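PDB 2EKD: KaiC-like domain-containing protein, which is of unknown function but probably has a KaiC-like fold of the P-loop NTPase type. Local coordinates for residues Met3-Phe8 / Asn38-Ile43. Numbering follows the deposited sequence.
Sequences MNSEKF and NSKLPI
Ser5, in the first turn of helix 5-9, packs against Asn38, the first residue beyond the end of helix 29-37, with their CA atoms 5.0 Å apart. Each CB points toward the other segment, and Ser5 is buried here; the two CB atoms are modelled implausibly close, so their exact spacing is doubtful. The Ser5 hydroxyl sits between its backbone N and carbonyl carbon (chi1 63°), which directs OG toward Asn38 O, 2.8 Å away. Ser39 N is also near Ser5 OG, at 3.2 Å, but the angle is poor for a hydrogen bond. CG of Asn38 lies anti to its carbonyl carbon (chi1 -63°), which leaves OD1 3.9 Å from Ser5 N, too far for a hydrogen bond, and 4.2 Å from Asn4 CB, while ND2 makes a weak hydrogen bond back to Tyr34 O in helix 29-37. The N-terminal helix, with Asn4 at its N-cap position, is thus laid against the C-terminal end of helix 29-37, which connects parallel strands 17-22 and 44-48 in a beta-alpha-beta crossover of the mainly parallel sheet, consistent with the P-loop NTPase clan. Met3 O, hydrogen-bonded to Tyr34 OH, adds a second link to helix 29-37. Away from Ser5 the contact opens toward solvent. There the exposed Lys40 reaches back alongside the helix, its NZ 4.4 Å from Glu6 CB and 5.2 Å from Glu6 OE2, an approach of opposite charges without contact that may give a mild attraction. Within the loop, Ser39 OG donates a hydrogen bond to Leu41 O (3.0 Å), the donor tilted 26° from the carbonyl plane.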
loop_
_atom_site.group_PDB
_atom_site.type_symbol
_atom_site.label_atom_id
_atom_site.label_comp_id
_atom_site.label_asym_id
_atom_site.label_seq_id
_atom_site.Cartn_x
_atom_site.Cartn_y
_atom_site.Cartn_z
HETATM N N MSE F 3 -14.109 18.669 36.055
HETATM C CA MSE F 3 -13.930 17.854 37.292
HETATM C C MSE F 3 -12.462 17.839 37.702
HETATM O O MSE F 3 -11.578 18.015 36.860
HETATM C CB MSE F 3 -14.397 16.415 37.044
HETATM C CG MSE F 3 -13.593 15.682 35.977
HETATM SE SE MSE F 3 -14.203 14.022 35.591
HETATM C CE MSE F 3 -15.278 14.377 34.206
ATOM N N ASN F 4 -12.198 17.646 38.991
ATOM C CA ASN F 4 -10.817 17.584 39.449
ATOM C C ASN F 4 -10.381 16.127 39.363
ATOM O O ASN F 4 -11.221 15.226 39.298
ATOM C CB ASN F 4 -10.675 18.122 40.880
ATOM C CG ASN F 4 -11.530 17.377 41.878
ATOM O OD1 ASN F 4 -11.427 16.158 42.016
ATOM N ND2 ASN F 4 -12.374 18.112 42.594
ATOM N N SER F 5 -9.071 15.902 39.349
ATOM C CA SER F 5 -8.516 14.555 39.229
ATOM C C SER F 5 -9.252 13.486 40.020
ATOM O O SER F 5 -9.526 12.407 39.496
ATOM C CB SER F 5 -7.041 14.545 39.635
ATOM O OG SER F 5 -6.876 14.895 40.999
ATOM N N GLU F 6 -9.561 13.784 41.279
ATOM C CA GLU F 6 -10.258 12.839 42.144
ATOM C C GLU F 6 -11.439 12.170 41.435
ATOM O O GLU F 6 -11.554 10.947 41.443
ATOM C CB GLU F 6 -10.740 13.548 43.413
ATOM C CG GLU F 6 -11.364 12.622 44.444
ATOM C CD GLU F 6 -11.759 13.349 45.720
ATOM O OE1 GLU F 6 -12.576 14.292 45.640
ATOM O OE2 GLU F 6 -11.251 12.978 46.803
ATOM N N LYS F 7 -12.307 12.967 40.821
ATOM C CA LYS F 7 -13.467 12.427 40.113
ATOM C C LYS F 7 -13.046 11.660 38.857
ATOM O O LYS F 7 -13.578 10.588 38.563
ATOM C CB LYS F 7 -14.432 13.553 39.724
ATOM C CG LYS F 7 -15.095 14.275 40.899
ATOM C CD LYS F 7 -14.080 15.023 41.751
ATOM C CE LYS F 7 -14.745 15.836 42.861
ATOM N NZ LYS F 7 -15.604 16.941 42.332
ATOM N N PHE F 8 -12.093 12.220 38.119
ATOM C CA PHE F 8 -11.588 11.597 36.902
ATOM C C PHE F 8 -11.070 10.179 37.171
ATOM O O PHE F 8 -11.433 9.233 36.467
ATOM C CB PHE F 8 -10.464 12.459 36.308
ATOM C CG PHE F 8 -9.809 11.857 35.095
ATOM C CD1 PHE F 8 -10.480 11.803 33.877
ATOM C CD2 PHE F 8 -8.518 11.341 35.172
ATOM C CE1 PHE F 8 -9.877 11.241 32.748
ATOM C CE2 PHE F 8 -7.902 10.778 34.051
ATOM C CZ PHE F 8 -8.583 10.727 32.836
ATOM N N ASN F 38 -3.191 17.538 39.863
ATOM C CA ASN F 38 -4.378 17.011 40.512
ATOM C C ASN F 38 -4.146 15.579 40.984
ATOM O O ASN F 38 -4.179 14.630 40.212
ATOM C CB ASN F 38 -5.529 17.048 39.507
ATOM C CG ASN F 38 -5.818 18.478 39.131
ATOM O OD1 ASN F 38 -6.772 19.093 39.600
ATOM N ND2 ASN F 38 -4.957 19.019 38.252
ATOM N N SER F 39 -3.922 15.290 42.265
ATOM C CA SER F 39 -3.774 13.895 42.667
ATOM C C SER F 39 -3.588 13.749 44.185
ATOM O O SER F 39 -2.601 14.183 44.767
ATOM C CB SER F 39 -2.564 13.311 41.937
ATOM O OG SER F 39 -2.623 11.885 41.988
ATOM N N LYS F 40 -4.605 13.147 44.830
ATOM C CA LYS F 40 -4.457 12.825 46.247
ATOM C C LYS F 40 -3.578 11.579 46.440
ATOM O O LYS F 40 -2.987 11.349 47.494
ATOM C CB LYS F 40 -5.850 12.575 46.828
ATOM C CG LYS F 40 -6.848 13.673 46.450
ATOM C CD LYS F 40 -6.371 15.064 46.868
ATOM C CE LYS F 40 -7.356 16.166 46.461
ATOM N NZ LYS F 40 -7.567 16.135 45.013
ATOM N N LEU F 41 -3.544 10.742 45.377
ATOM C CA LEU F 41 -2.741 9.520 45.413
ATOM C C LEU F 41 -1.311 9.783 44.943
ATOM O O LEU F 41 -1.035 10.714 44.199
ATOM C CB LEU F 41 -3.384 8.503 44.465
ATOM C CG LEU F 41 -4.790 8.085 44.887
ATOM C CD1 LEU F 41 -5.448 7.166 43.856
ATOM C CD2 LEU F 41 -4.803 7.322 46.211
ATOM N N PRO F 42 -0.377 8.933 45.393
ATOM C CA PRO F 42 1.028 9.068 44.996
ATOM C C PRO F 42 1.182 8.851 43.485
ATOM O O PRO F 42 0.604 7.917 42.926
ATOM C CB PRO F 42 1.723 7.967 45.803
ATOM C CG PRO F 42 0.857 7.849 47.031
ATOM C CD PRO F 42 -0.532 7.914 46.446
ATOM N N ILE F 43 1.964 9.715 42.840
ATOM C CA ILE F 43 2.211 9.627 41.402
ATOM C C ILE F 43 3.579 9.016 41.094
ATOM O O ILE F 43 4.588 9.434 41.651
ATOM C CB ILE F 43 2.193 11.021 40.733
ATOM C CG1 ILE F 43 0.810 11.673 40.862
ATOM C CG2 ILE F 43 2.606 10.891 39.267
ATOM C CD1 ILE F 43 -0.271 11.015 40.038
#